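Bd0816 (Bdellovibrio bacteriovorus HD100, PDB 5CER) probably acts as a serine-type D-Ala-D-Ala carboxypeptidase of the peptidase S13 family, removing the terminal D-alanine from peptidoglycan stem peptides. Local coordinates at residues 42-47 with 205-210; 8-13 with 276-281; 57-62 with 94-99; 317-322 with 341-346; 294-297 with 303-306. The protein carries 2 engineered substitutions. All coordinates share one frame; numbering follows the deposited sequence.

Overall arrangement
Contacts 1, 2, 4 and 5 share one body of the chain, whereas contact 3 lies about 31 Å from the chain centre (centre to centre), in the mixed sheet that holds strand 54-61. Contacts 1, 3, 4 and 5 are buried and contact 2 only partly so. Contact 1, about 7 Å from that centre, is a helix pair joined by aliphatic carbons alone. Contacts 2, 4 and 5 each reach the six-stranded antiparallel sheet: contact 2 sets a strand end against helix 270-286, contact 4 spans two strands through an aromatic ring, and contact 5 lays an isoleucine and a serine turn against edge strand 296-297. Lys208 and Arg209 tie contact 1 to contact 5, and Ile44 touches Leu280 of contact 2.

Contact 1: residues 42-47 with 205-210; sequences WAIEKL and TILKRM
Within 205-210, Leu207 is the residue that touches segment 42-47, meeting both Ala43 and Ile44. Its CG stands anti to the carbonyl carbon (chi1 -66°), which directs the two methyl branches toward the other helix. CD1 takes the Ile44 side, 3.7 Å from Ile44 CG1 and 3.8 Å from Ile44 CD1, the two branched chains crossing at a slant. CD2 lies more loosely by the smaller residue, 4.4 Å from Ala43 CB. The closest CA pair, Ala43 and Leu207, is 8.8 Å apart, a helix spacing that side chains must bridge.

Further along, Lys208 and Arg209 direct their charges away from helix 35-47: Lys208 NZ forms a salt bridge with Asp301 and a hydrogen bond to Leu295 O, and Arg209 pairs with Glu115 and Asp303. Met210 packs on helix 35-47 nearer its start, on Lys36 and Thr40, and Leu207 shares Thr40.

Helix 203-213 is therefore two-sided, and its hydrocarbon side makes a buried helix-helix packing near the chain centre. All three touching residues are buried and no hydrogen bond crosses between the segments, so the contact rests on dispersion and on the exclusion of water.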
# COMPACT_ATOMS: atom_id res chain seq x y z
N TRP A 42 -10.12 -15.14 1.32
CA TRP A 42 -9.81 -16.46 1.83
C TRP A 42 -9.68 -16.40 3.38
O TRP A 42 -10.26 -17.20 4.09
CB TRP A 42 -8.51 -17.00 1.19
CG TRP A 42 -8.15 -18.40 1.57
CD1 TRP A 42 -8.97 -19.36 2.03
CD2 TRP A 42 -6.84 -18.99 1.51
NE1 TRP A 42 -8.28 -20.51 2.27
CE2 TRP A 42 -6.96 -20.32 1.95
CE3 TRP A 42 -5.58 -18.52 1.12
CZ2 TRP A 42 -5.88 -21.19 2.02
CZ3 TRP A 42 -4.50 -19.38 1.20
CH2 TRP A 42 -4.66 -20.71 1.63
N ALA A 43 -8.92 -15.42 3.87
CA ALA A 43 -8.77 -15.25 5.33
C ALA A 43 -10.14 -15.07 6.01
O ALA A 43 -10.42 -15.72 7.01
CB ALA A 43 -7.83 -14.08 5.66
N ILE A 44 -10.96 -14.21 5.45
CA ILE A 44 -12.28 -13.96 6.03
C ILE A 44 -13.15 -15.21 5.99
O ILE A 44 -13.79 -15.55 7.00
CB ILE A 44 -13.01 -12.79 5.34
CG1 ILE A 44 -12.33 -11.50 5.78
CG2 ILE A 44 -14.47 -12.77 5.70
CD1 ILE A 44 -12.71 -10.30 4.97
N GLU A 45 -13.13 -15.92 4.88
CA GLU A 45 -13.90 -17.15 4.79
C GLU A 45 -13.46 -18.22 5.80
O GLU A 45 -14.30 -18.86 6.41
CB GLU A 45 -13.83 -17.71 3.40
CG GLU A 45 -14.80 -18.85 3.18
CD GLU A 45 -14.75 -19.35 1.76
OE1 GLU A 45 -15.21 -18.59 0.85
OE2 GLU A 45 -14.24 -20.47 1.54
N LYS A 46 -12.16 -18.43 5.96
CA LYS A 46 -11.71 -19.46 6.82
C LYS A 46 -11.71 -19.09 8.29
O LYS A 46 -12.05 -19.94 9.13
CB LYS A 46 -10.30 -19.94 6.44
CG LYS A 46 -9.98 -21.29 7.06
CD LYS A 46 -8.74 -21.92 6.49
CE LYS A 46 -9.08 -22.89 5.36
NZ LYS A 46 -7.83 -23.36 4.70
N LEU A 47 -11.31 -17.88 8.60
CA LEU A 47 -11.17 -17.43 10.00
C LEU A 47 -12.38 -16.68 10.58
O LEU A 47 -12.63 -16.77 11.76
CB LEU A 47 -9.93 -16.54 10.18
CG LEU A 47 -8.61 -17.19 9.76
CD1 LEU A 47 -7.47 -16.20 9.88
CD2 LEU A 47 -8.33 -18.43 10.60
N THR A 205 -9.43 -5.46 10.51
CA THR A 205 -8.52 -4.34 10.66
C THR A 205 -7.08 -4.67 10.29
O THR A 205 -6.39 -3.84 9.70
CB THR A 205 -8.64 -3.77 12.07
OG1 THR A 205 -10.01 -3.40 12.25
CG2 THR A 205 -7.75 -2.53 12.26
N ILE A 206 -6.65 -5.88 10.59
CA ILE A 206 -5.36 -6.36 10.11
C ILE A 206 -5.37 -6.33 8.55
O ILE A 206 -4.42 -5.93 7.92
CB ILE A 206 -5.07 -7.78 10.62
CG1 ILE A 206 -4.79 -7.76 12.11
CG2 ILE A 206 -3.87 -8.36 9.86
CD1 ILE A 206 -4.52 -9.11 12.76
N LEU A 207 -6.49 -6.74 7.96
CA LEU A 207 -6.62 -6.77 6.52
C LEU A 207 -6.65 -5.33 5.95
O LEU A 207 -6.02 -5.07 4.91
CB LEU A 207 -7.86 -7.57 6.14
CG LEU A 207 -7.80 -9.09 6.48
CD1 LEU A 207 -9.18 -9.73 6.37
CD2 LEU A 207 -6.82 -9.83 5.59
N LYS A 208 -7.38 -4.44 6.60
CA LYS A 208 -7.43 -3.05 6.20
C LYS A 208 -6.03 -2.44 6.18
O LYS A 208 -5.66 -1.75 5.24
CB LYS A 208 -8.34 -2.26 7.13
CG LYS A 208 -8.45 -0.78 6.77
CD LYS A 208 -9.38 -0.55 5.58
CE LYS A 208 -9.42 0.93 5.22
NZ LYS A 208 -10.55 1.35 4.36
N ARG A 209 -5.25 -2.75 7.22
CA ARG A 209 -3.87 -2.29 7.30
C ARG A 209 -3.00 -2.87 6.14
O ARG A 209 -2.27 -2.11 5.47
CB ARG A 209 -3.27 -2.67 8.65
CG ARG A 209 -1.83 -2.24 8.89
CD ARG A 209 -1.65 -0.78 8.74
NE ARG A 209 -0.40 -0.34 9.35
CZ ARG A 209 0.07 0.91 9.31
NH1 ARG A 209 -0.54 1.88 8.61
NH2 ARG A 209 1.22 1.19 9.92
N MET A 210 -3.10 -4.18 5.91
CA MET A 210 -2.38 -4.83 4.85
C MET A 210 -2.69 -4.23 3.49
O MET A 210 -1.79 -3.96 2.69
CB MET A 210 -2.75 -6.32 4.83
CG MET A 210 -2.25 -7.11 3.62
SD MET A 210 -2.87 -8.80 3.68
CE MET A 210 -4.55 -8.53 3.05

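Contact 2: residues 8-13 with 276-281; sequences CHMKAA and TLYTLN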
# COMPACT_ATOMS: atom_id res chain seq x y z
N CYS A 8 -12.52 -5.21 -16.65
CA CYS A 8 -13.86 -5.70 -16.38
C CYS A 8 -14.61 -4.72 -15.53
O CYS A 8 -14.05 -4.15 -14.61
CB CYS A 8 -13.79 -6.95 -15.56
SG CYS A 8 -13.46 -8.36 -16.56
N HIS A 9 -15.93 -4.68 -15.73
CA HIS A 9 -16.80 -4.11 -14.74
C HIS A 9 -18.20 -4.68 -14.74
O HIS A 9 -18.69 -5.17 -15.75
CB HIS A 9 -16.79 -2.59 -14.88
CG HIS A 9 -16.90 -2.11 -16.29
ND1 HIS A 9 -15.83 -1.58 -16.99
CD2 HIS A 9 -17.96 -2.07 -17.11
CE1 HIS A 9 -16.22 -1.28 -18.20
NE2 HIS A 9 -17.51 -1.55 -18.29
N MET A 10 -18.83 -4.59 -13.57
CA MET A 10 -20.09 -5.24 -13.30
C MET A 10 -20.78 -4.39 -12.24
O MET A 10 -20.15 -3.97 -11.28
CB MET A 10 -19.82 -6.68 -12.79
CG MET A 10 -21.08 -7.48 -12.52
SD MET A 10 -20.69 -9.14 -11.99
CE MET A 10 -20.26 -8.86 -10.28
N LYS A 11 -22.10 -4.17 -12.39
CA LYS A 11 -22.84 -3.51 -11.39
C LYS A 11 -23.00 -4.35 -10.12
O LYS A 11 -23.18 -5.56 -10.17
CB LYS A 11 -24.20 -3.18 -11.91
CG LYS A 11 -24.94 -2.26 -10.96
CD LYS A 11 -26.25 -1.79 -11.51
CE LYS A 11 -26.89 -0.86 -10.49
NZ LYS A 11 -28.11 -0.32 -11.13
N ALA A 12 -22.89 -3.67 -8.96
CA ALA A 12 -23.01 -4.31 -7.66
C ALA A 12 -24.47 -4.44 -7.36
O ALA A 12 -25.17 -3.44 -7.27
CB ALA A 12 -22.33 -3.50 -6.56
N ALA A 13 -24.93 -5.67 -7.22
CA ALA A 13 -26.32 -5.91 -7.01
C ALA A 13 -26.46 -7.21 -6.26
O ALA A 13 -25.48 -7.84 -5.93
CB ALA A 13 -27.05 -5.96 -8.37
N THR A 276 -14.30 -12.55 -7.05
CA THR A 276 -13.70 -12.30 -5.75
C THR A 276 -14.34 -11.12 -5.06
O THR A 276 -14.74 -11.20 -3.90
CB THR A 276 -12.17 -12.05 -5.88
OG1 THR A 276 -11.58 -13.20 -6.48
CG2 THR A 276 -11.53 -11.81 -4.53
N LEU A 277 -14.41 -10.02 -5.79
CA LEU A 277 -14.96 -8.81 -5.28
C LEU A 277 -16.42 -8.97 -4.90
O LEU A 277 -16.80 -8.49 -3.82
CB LEU A 277 -14.76 -7.63 -6.27
CG LEU A 277 -13.30 -7.10 -6.42
CD1 LEU A 277 -13.14 -6.27 -7.72
CD2 LEU A 277 -12.88 -6.30 -5.20
N TYR A 278 -17.23 -9.58 -5.76
CA TYR A 278 -18.64 -9.79 -5.45
C TYR A 278 -18.79 -10.67 -4.20
O TYR A 278 -19.56 -10.35 -3.27
CB TYR A 278 -19.37 -10.40 -6.63
CG TYR A 278 -20.79 -10.87 -6.37
CD1 TYR A 278 -21.02 -12.18 -5.95
CD2 TYR A 278 -21.88 -10.04 -6.58
CE1 TYR A 278 -22.28 -12.65 -5.70
CE2 TYR A 278 -23.17 -10.48 -6.37
CZ TYR A 278 -23.37 -11.80 -5.91
OH TYR A 278 -24.65 -12.28 -5.63
N THR A 279 -18.05 -11.75 -4.15
CA THR A 279 -18.15 -12.70 -3.03
C THR A 279 -17.64 -12.09 -1.70
O THR A 279 -18.22 -12.34 -0.65
CB THR A 279 -17.36 -13.99 -3.37
OG1 THR A 279 -17.65 -14.34 -4.72
CG2 THR A 279 -17.64 -15.16 -2.45
N LEU A 280 -16.57 -11.29 -1.80
CA LEU A 280 -16.00 -10.64 -0.62
C LEU A 280 -17.00 -9.63 -0.03
O LEU A 280 -17.24 -9.63 1.18
CB LEU A 280 -14.68 -9.93 -0.97
CG LEU A 280 -14.06 -9.00 0.09
CD1 LEU A 280 -13.81 -9.73 1.39
CD2 LEU A 280 -12.75 -8.44 -0.44
N ASN A 281 -17.60 -8.83 -0.91
CA ASN A 281 -18.66 -7.91 -0.55
C ASN A 281 -19.88 -8.61 0.10
O ASN A 281 -20.40 -8.13 1.10
CB ASN A 281 -19.12 -7.09 -1.77
CG ASN A 281 -20.07 -5.97 -1.41
OD1 ASN A 281 -21.30 -6.06 -1.60
ND2 ASN A 281 -19.54 -4.97 -0.76
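Met10 sits near the end of strand 3-11 with extended backbone angles (-152°/138°), and the chain beyond it passes segment 276-281 of helix 270-286 so that Met10 and Ala13 both reach Tyr278, the first by its side chain and the second by its backbone.

The Met10 chain is extended through CG and SD and then bends at its last torsion, bringing the terminal methyl CE to 4.1 Å from Tyr278 CB. This is an apolar contact with the root of the tyrosine, and relative to the ring itself CE lies obliquely. Tyr278 CG is anti to its backbone N (chi1 171°), a setting that sends the ring away from its own helix and along the passing chain. There Ala13 O approaches the ring edge, close to the ring plane, 3.5 Å from Tyr278 CE2. A carbonyl oxygen in that position faces the slightly positive ring hydrogens, and the same oxygen also has a weak hydrogen bond from Lys282 NZ. The phenol oxygen is held one residue further on, by a hydrogen bond to Ala14 O. The ring thus follows the chain as it leaves the strand, with carbon contact at its base, a carbonyl at its edge and a polar bond at its end.

Around this pair, Met10 also packs on Ile274 of helix 270-286 and on Tyr342 of strand 339-348, the neighbouring strand. Leu277 and Leu280, on the same helix as Tyr278, turn to Val37 and Ile44 of helix 35-47, so helix 270-286 lies between the sheet and that helix.

Contact 3: residues 57-62 with 94-99; sequences LHLTPT and MKVTKI
Leu59 makes every close contact here, against Met94 and Val96, and all of them are apolar. Its two methyls divide the work. CD1 meets the Met94 terminus, with Leu59 CD1 and Met94 CE 3.8 Å apart and the two chains reaching toward each other tip to tip. CD2 lies 4.2 Å from Val96 CG2, the valine branch that meets the leucine, and this pair crosses at a slant. The Leu59 fork is turned off the usual staggered setting (chi2 140°), and in this rotation one methyl is presented to each partner. Met94 runs straight through SD and bends only at its last torsion (chi3 55°), which turns CE toward the leucine.

No hydrogen bond joins the two segments, and the polar bonds that shape the turn are backbone ones. Met94 is the first residue to leave the helical conformation after helix 81-93. Lys95, with its positive phi of 75°, is the C-prime residue of a Schellman motif in which Val96 N and Lys95 N bond back to carbonyls of the final turn, the latter to Asn92 O. This sharp reversal places Met94 and Val96, on either side of Lys95, toward the same leucine.

Leu59 and Val96 both touch Met67 as well, and Leu57 packs on Leu87 of the helix. Strand 67-72, helix 81-93 and the parallel, adjacent strand 98-104 form a beta-alpha-beta crossover, and the contact fastens its helix-to-strand turn to strand 54-61, which pairs antiparallel with 67-72 on the far side from 98-104.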
# COMPACT_ATOMS: atom_id res chain seq x y z
N LEU A 57 0.41 -15.75 27.04
CA LEU A 57 1.63 -15.43 27.74
C LEU A 57 1.53 -16.11 29.10
O LEU A 57 0.61 -15.85 29.87
CB LEU A 57 1.76 -13.91 27.89
CG LEU A 57 1.59 -13.07 26.63
CD1 LEU A 57 1.41 -11.62 26.96
CD2 LEU A 57 2.78 -13.24 25.70
N HIS A 58 2.49 -16.98 29.38
CA HIS A 58 2.55 -17.85 30.56
C HIS A 58 3.66 -17.30 31.47
O HIS A 58 4.84 -17.42 31.16
CB HIS A 58 2.84 -19.29 30.11
CG HIS A 58 1.71 -19.90 29.35
ND1 HIS A 58 0.60 -20.41 29.97
CD2 HIS A 58 1.50 -20.03 28.02
CE1 HIS A 58 -0.25 -20.85 29.06
NE2 HIS A 58 0.28 -20.63 27.87
N LEU A 59 3.25 -16.65 32.55
CA LEU A 59 4.12 -15.86 33.40
C LEU A 59 4.28 -16.58 34.74
O LEU A 59 3.29 -16.85 35.45
CB LEU A 59 3.47 -14.49 33.58
CG LEU A 59 3.77 -13.52 32.45
CD1 LEU A 59 2.54 -12.71 32.10
CD2 LEU A 59 4.92 -12.58 32.76
N THR A 60 5.53 -16.94 35.07
CA THR A 60 5.83 -17.68 36.29
C THR A 60 6.84 -16.88 37.12
O THR A 60 7.92 -16.59 36.62
CB THR A 60 6.40 -19.08 35.93
OG1 THR A 60 5.51 -19.77 35.05
CG2 THR A 60 6.67 -19.92 37.17
N PRO A 61 6.52 -16.56 38.39
CA PRO A 61 7.51 -15.88 39.23
C PRO A 61 8.81 -16.67 39.50
O PRO A 61 8.76 -17.89 39.73
CB PRO A 61 6.79 -15.61 40.56
CG PRO A 61 5.39 -16.07 40.40
CD PRO A 61 5.22 -16.75 39.09
N THR A 62 9.93 -15.96 39.39
CA THR A 62 11.24 -16.45 39.79
C THR A 62 11.57 -15.94 41.19
O THR A 62 11.04 -14.93 41.62
CB THR A 62 12.35 -15.97 38.83
OG1 THR A 62 12.31 -14.55 38.67
CG2 THR A 62 12.21 -16.63 37.47
N MET A 94 0.78 -4.73 34.58
CA MET A 94 0.69 -5.90 35.45
C MET A 94 1.88 -6.06 36.38
O MET A 94 2.05 -7.12 36.95
CB MET A 94 0.73 -7.19 34.64
CG MET A 94 -0.38 -7.62 33.72
SD MET A 94 0.13 -9.20 32.98
CE MET A 94 0.52 -10.32 34.32
N LYS A 95 2.75 -5.07 36.48
CA LYS A 95 3.91 -5.05 37.37
C LYS A 95 5.07 -5.93 36.94
O LYS A 95 5.84 -6.40 37.81
CB LYS A 95 3.58 -5.56 38.78
CG LYS A 95 2.26 -5.19 39.40
CD LYS A 95 2.04 -6.03 40.64
CE LYS A 95 1.02 -5.33 41.56
NZ LYS A 95 -0.30 -6.04 41.56
N VAL A 96 5.17 -6.21 35.65
CA VAL A 96 6.27 -7.00 35.10
C VAL A 96 7.17 -6.11 34.28
O VAL A 96 6.77 -5.59 33.22
CB VAL A 96 5.74 -8.17 34.27
CG1 VAL A 96 6.90 -8.88 33.56
CG2 VAL A 96 4.97 -9.15 35.15
N THR A 97 8.39 -5.92 34.78
CA THR A 97 9.38 -5.08 34.17
C THR A 97 10.63 -5.91 33.75
O THR A 97 11.45 -5.47 32.91
CB THR A 97 9.62 -3.94 35.20
OG1 THR A 97 9.45 -2.65 34.61
CG2 THR A 97 10.91 -4.05 36.03
N LYS A 98 10.75 -7.12 34.26
CA LYS A 98 11.95 -7.96 34.09
C LYS A 98 11.55 -9.39 33.80
O LYS A 98 10.77 -9.97 34.55
CB LYS A 98 12.80 -7.91 35.37
CG LYS A 98 13.54 -6.60 35.56
CD LYS A 98 14.52 -6.62 36.74
CE LYS A 98 14.83 -5.22 37.18
NZ LYS A 98 16.15 -5.06 37.85
N ILE A 99 12.09 -9.95 32.72
CA ILE A 99 11.90 -11.34 32.38
C ILE A 99 13.22 -12.08 32.51
O ILE A 99 14.21 -11.68 31.89
CB ILE A 99 11.41 -11.56 30.94
CG1 ILE A 99 10.32 -10.56 30.50
CG2 ILE A 99 11.03 -13.04 30.71
CD1 ILE A 99 8.97 -10.63 31.15

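Contact 4: residues 317-322 with 341-346; sequences MIAKTG and FYFAIL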
# COMPACT_ATOMS: atom_id res chain seq x y z
N MET A 317 -14.30 5.79 -4.62
CA MET A 317 -13.77 4.54 -5.07
C MET A 317 -13.19 3.82 -3.87
O MET A 317 -12.44 4.43 -3.06
CB MET A 317 -12.66 4.73 -6.15
CG MET A 317 -12.04 3.44 -6.68
SD MET A 317 -10.72 3.76 -7.87
CE MET A 317 -9.40 4.33 -6.80
N ILE A 318 -13.49 2.52 -3.81
CA ILE A 318 -12.87 1.61 -2.90
C ILE A 318 -11.98 0.73 -3.76
O ILE A 318 -12.45 0.20 -4.73
CB ILE A 318 -13.90 0.75 -2.21
CG1 ILE A 318 -14.79 1.61 -1.32
CG2 ILE A 318 -13.22 -0.32 -1.35
CD1 ILE A 318 -16.13 1.03 -1.01
N ALA A 319 -10.69 0.58 -3.42
CA ALA A 319 -9.79 -0.15 -4.31
C ALA A 319 -8.51 -0.59 -3.67
O ALA A 319 -8.05 -0.07 -2.62
CB ALA A 319 -9.48 0.70 -5.52
N LYS A 320 -7.92 -1.56 -4.36
CA LYS A 320 -6.55 -2.07 -4.08
C LYS A 320 -5.69 -1.90 -5.34
O LYS A 320 -6.16 -2.23 -6.42
CB LYS A 320 -6.64 -3.55 -3.70
CG LYS A 320 -5.32 -4.22 -3.43
CD LYS A 320 -4.76 -3.86 -2.06
CE LYS A 320 -3.29 -4.18 -1.93
NZ LYS A 320 -2.50 -3.14 -2.64
N THR A 321 -4.47 -1.38 -5.14
CA THR A 321 -3.51 -1.21 -6.21
C THR A 321 -2.59 -2.38 -6.32
O THR A 321 -2.45 -3.19 -5.38
CB THR A 321 -2.62 -0.00 -5.96
OG1 THR A 321 -2.04 -0.10 -4.67
CG2 THR A 321 -3.41 1.31 -6.09
N GLY A 322 -1.89 -2.44 -7.43
CA GLY A 322 -0.83 -3.42 -7.61
C GLY A 322 0.26 -2.93 -8.51
O GLY A 322 0.00 -2.25 -9.53
N PHE A 341 -20.26 -0.14 -8.75
CA PHE A 341 -19.83 -1.07 -9.82
C PHE A 341 -18.48 -1.67 -9.41
O PHE A 341 -17.56 -0.91 -9.08
CB PHE A 341 -19.66 -0.33 -11.19
CG PHE A 341 -20.96 0.13 -11.80
CD1 PHE A 341 -21.60 1.27 -11.33
CD2 PHE A 341 -21.56 -0.59 -12.84
CE1 PHE A 341 -22.81 1.67 -11.88
CE2 PHE A 341 -22.75 -0.19 -13.40
CZ PHE A 341 -23.37 0.96 -12.93
N TYR A 342 -18.38 -2.99 -9.46
CA TYR A 342 -17.11 -3.68 -9.32
C TYR A 342 -16.29 -3.47 -10.62
O TYR A 342 -16.88 -3.28 -11.68
CB TYR A 342 -17.31 -5.15 -9.12
CG TYR A 342 -18.14 -5.49 -7.94
CD1 TYR A 342 -17.68 -5.19 -6.64
CD2 TYR A 342 -19.36 -6.11 -8.07
CE1 TYR A 342 -18.40 -5.49 -5.53
CE2 TYR A 342 -20.11 -6.43 -6.95
CZ TYR A 342 -19.63 -6.11 -5.70
OH TYR A 342 -20.35 -6.42 -4.56
N PHE A 343 -14.96 -3.40 -10.49
CA PHE A 343 -14.09 -3.31 -11.63
C PHE A 343 -12.78 -4.00 -11.32
O PHE A 343 -12.35 -4.09 -10.15
CB PHE A 343 -13.80 -1.86 -12.00
CG PHE A 343 -12.90 -1.14 -11.01
CD1 PHE A 343 -11.51 -1.23 -11.10
CD2 PHE A 343 -13.44 -0.39 -9.96
CE1 PHE A 343 -10.71 -0.66 -10.13
CE2 PHE A 343 -12.62 0.22 -9.03
CZ PHE A 343 -11.25 0.08 -9.11
N ALA A 344 -12.10 -4.43 -12.39
CA ALA A 344 -10.68 -4.82 -12.33
C ALA A 344 -10.00 -4.32 -13.60
O ALA A 344 -10.54 -4.48 -14.70
CB ALA A 344 -10.56 -6.31 -12.16
N ILE A 345 -8.82 -3.72 -13.44
CA ILE A 345 -8.04 -3.18 -14.55
C ILE A 345 -6.64 -3.71 -14.46
O ILE A 345 -5.96 -3.56 -13.41
CB ILE A 345 -7.98 -1.66 -14.47
CG1 ILE A 345 -9.39 -1.06 -14.63
CG2 ILE A 345 -7.10 -1.10 -15.58
CD1 ILE A 345 -9.49 0.38 -14.15
N LEU A 346 -6.20 -4.37 -15.51
CA LEU A 346 -4.91 -4.99 -15.53
C LEU A 346 -4.11 -4.41 -16.71
O LEU A 346 -4.50 -4.59 -17.86
CB LEU A 346 -5.09 -6.53 -15.66
CG LEU A 346 -6.00 -7.13 -14.50
CD1 LEU A 346 -6.45 -8.56 -14.65
CD2 LEU A 346 -5.11 -7.16 -13.28
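The Phe343 ring is the flat group of this contact, and Met317 and Ala319 both meet it obliquely at its CE2 and CZ atoms. With Met317 it forms a Met-aromatic contact inside the antiparallel sheet of a penicillin-recognising fold, the architecture of the beta-lactamase clan. Met317 SD lies 5.0 Å from the ring centroid, 62° off the ring normal, and 3.9 Å from Phe343 CZ. Met317 CG adds a carbon contact, 4.0 Å from Phe343 CE2, as the methionine chain crosses the phenylalanine at about a right angle. Ala319 CB lies 4.1 Å from Phe343 CZ.

The two strands are not neighbours. Their axes pass 9.1 Å apart and run in roughly the same direction, 26° from parallel, with strand 327-336 between them. Phe343 bridges that interval because its CG sits between the backbone N and the carbonyl carbon (chi1 71°), and the Phe343 side chain also touches Leu330 of the middle strand. Ile369 of helix 356-375 packs against both Met317 and Phe343, so this face of the sheet is covered by that helix, while Tyr342 and Ala344 meet helix 270-286.

Segment 317-322 ends in Lys320-Thr321-Gly322, which matches the KTG motif of this clan. The end of Lys320 leads away from Phe343, toward Ser214, whose OG is hydrogen-bonded to its ammonium group. A second bond of the same group is local: Lys320 NZ reaches Thr321 O at 2.7 Å, approaching from somewhat outside the carbonyl plane.

Contact 5: residues 294-297 with 303-306; sequences VLSV and DSTI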
# COMPACT_ATOMS: atom_id res chain seq x y z
N VAL A 294 -12.22 -3.38 4.75
CA VAL A 294 -10.97 -4.11 4.45
C VAL A 294 -10.13 -3.52 3.31
O VAL A 294 -8.96 -3.82 3.21
CB VAL A 294 -11.24 -5.62 4.22
CG1 VAL A 294 -11.90 -6.24 5.43
CG2 VAL A 294 -12.12 -5.88 3.01
N LEU A 295 -10.74 -2.75 2.39
CA LEU A 295 -9.99 -2.15 1.30
C LEU A 295 -9.99 -0.65 1.47
O LEU A 295 -10.91 -0.06 2.06
CB LEU A 295 -10.63 -2.53 -0.04
CG LEU A 295 -10.71 -4.01 -0.41
CD1 LEU A 295 -11.23 -4.17 -1.81
CD2 LEU A 295 -9.38 -4.70 -0.29
N SER A 296 -9.00 -0.03 0.89
CA SER A 296 -8.76 1.40 0.99
C SER A 296 -9.81 2.22 0.25
O SER A 296 -10.37 1.76 -0.73
CB SER A 296 -7.38 1.74 0.42
OG SER A 296 -6.38 0.89 0.97
N VAL A 297 -10.02 3.45 0.72
CA VAL A 297 -10.93 4.38 0.12
C VAL A 297 -10.15 5.53 -0.46
O VAL A 297 -9.38 6.17 0.26
CB VAL A 297 -11.92 4.95 1.15
CG1 VAL A 297 -12.88 5.93 0.50
CG2 VAL A 297 -12.71 3.81 1.79
N ASP A 303 -3.27 7.07 4.96
CA ASP A 303 -2.13 6.18 5.11
C ASP A 303 -2.42 4.96 4.23
O ASP A 303 -2.67 3.86 4.71
CB ASP A 303 -1.95 5.81 6.60
CG ASP A 303 -0.61 5.11 6.90
OD1 ASP A 303 0.16 4.81 5.98
OD2 ASP A 303 -0.37 4.86 8.10
N SER A 304 -2.41 5.19 2.92
CA SER A 304 -2.72 4.11 1.95
C SER A 304 -2.10 4.46 0.62
O SER A 304 -1.76 5.63 0.38
CB SER A 304 -4.23 3.92 1.77
OG SER A 304 -4.79 4.85 0.83
N THR A 305 -2.03 3.48 -0.24
CA THR A 305 -1.50 3.73 -1.58
C THR A 305 -2.43 4.52 -2.52
O THR A 305 -2.02 4.79 -3.65
CB THR A 305 -1.16 2.41 -2.33
OG1 THR A 305 -2.36 1.71 -2.62
CG2 THR A 305 -0.15 1.56 -1.54
N ILE A 306 -3.68 4.81 -2.12
CA ILE A 306 -4.56 5.62 -2.94
C ILE A 306 -4.98 6.90 -2.23
O ILE A 306 -5.99 7.48 -2.58
CB ILE A 306 -5.78 4.84 -3.39
CG1 ILE A 306 -6.60 4.33 -2.19
CG2 ILE A 306 -5.34 3.68 -4.31
CD1 ILE A 306 -7.91 3.63 -2.57
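Ile306 reaches across to Ser296 and Val297, and its side chain can be followed outward atom by atom. At CB the chain forks. The CG2 branch turns to strand 317-324, where it packs 3.5 Å from Thr321 CG2. The CG1 branch sits between the backbone N and the carbonyl carbon (chi1 60°) and heads for segment 294-297, with Ile306 CG1 3.8 Å from Ser296 CB. Extended from there, the terminal Ile306 CD1 comes to 3.6 Å from Ser296 CB and equally near Ser296 O and Val297 C. The methyl thus lies along the backbone of Ser296 and Val297 as much as against a side chain, since Val297 points its own CB away.

Beside it, Ser304 comes close to Ser296, with Ser296 OG 3.8 Å from Ser304 CB. This is a contact of carbon with oxygen rather than a bond between hydroxyls. Each hydroxyl is engaged elsewhere: Ser296 OG hydrogen-bonds to Asn212 OD1, and Ser304 OG to Asp301 O. Ser304 OG also accepts from Ile306 N at 3.2 Å, with an N-H...O angle of 150°, and so bonds in both directions.

That last bond defines an ST turn, which fixes the backbone from which Ile306 projects. Around it, Ser296 pairs by backbone with Ala319 of strand 317-324, and Thr305 OG1 hydrogen-bonds to Thr321 OG1. The arrangement is a loop folded back on the short, weakly bonded edge strand 296-297, alongside the strand that carries the KTG sequence in this penicillin-recognising fold.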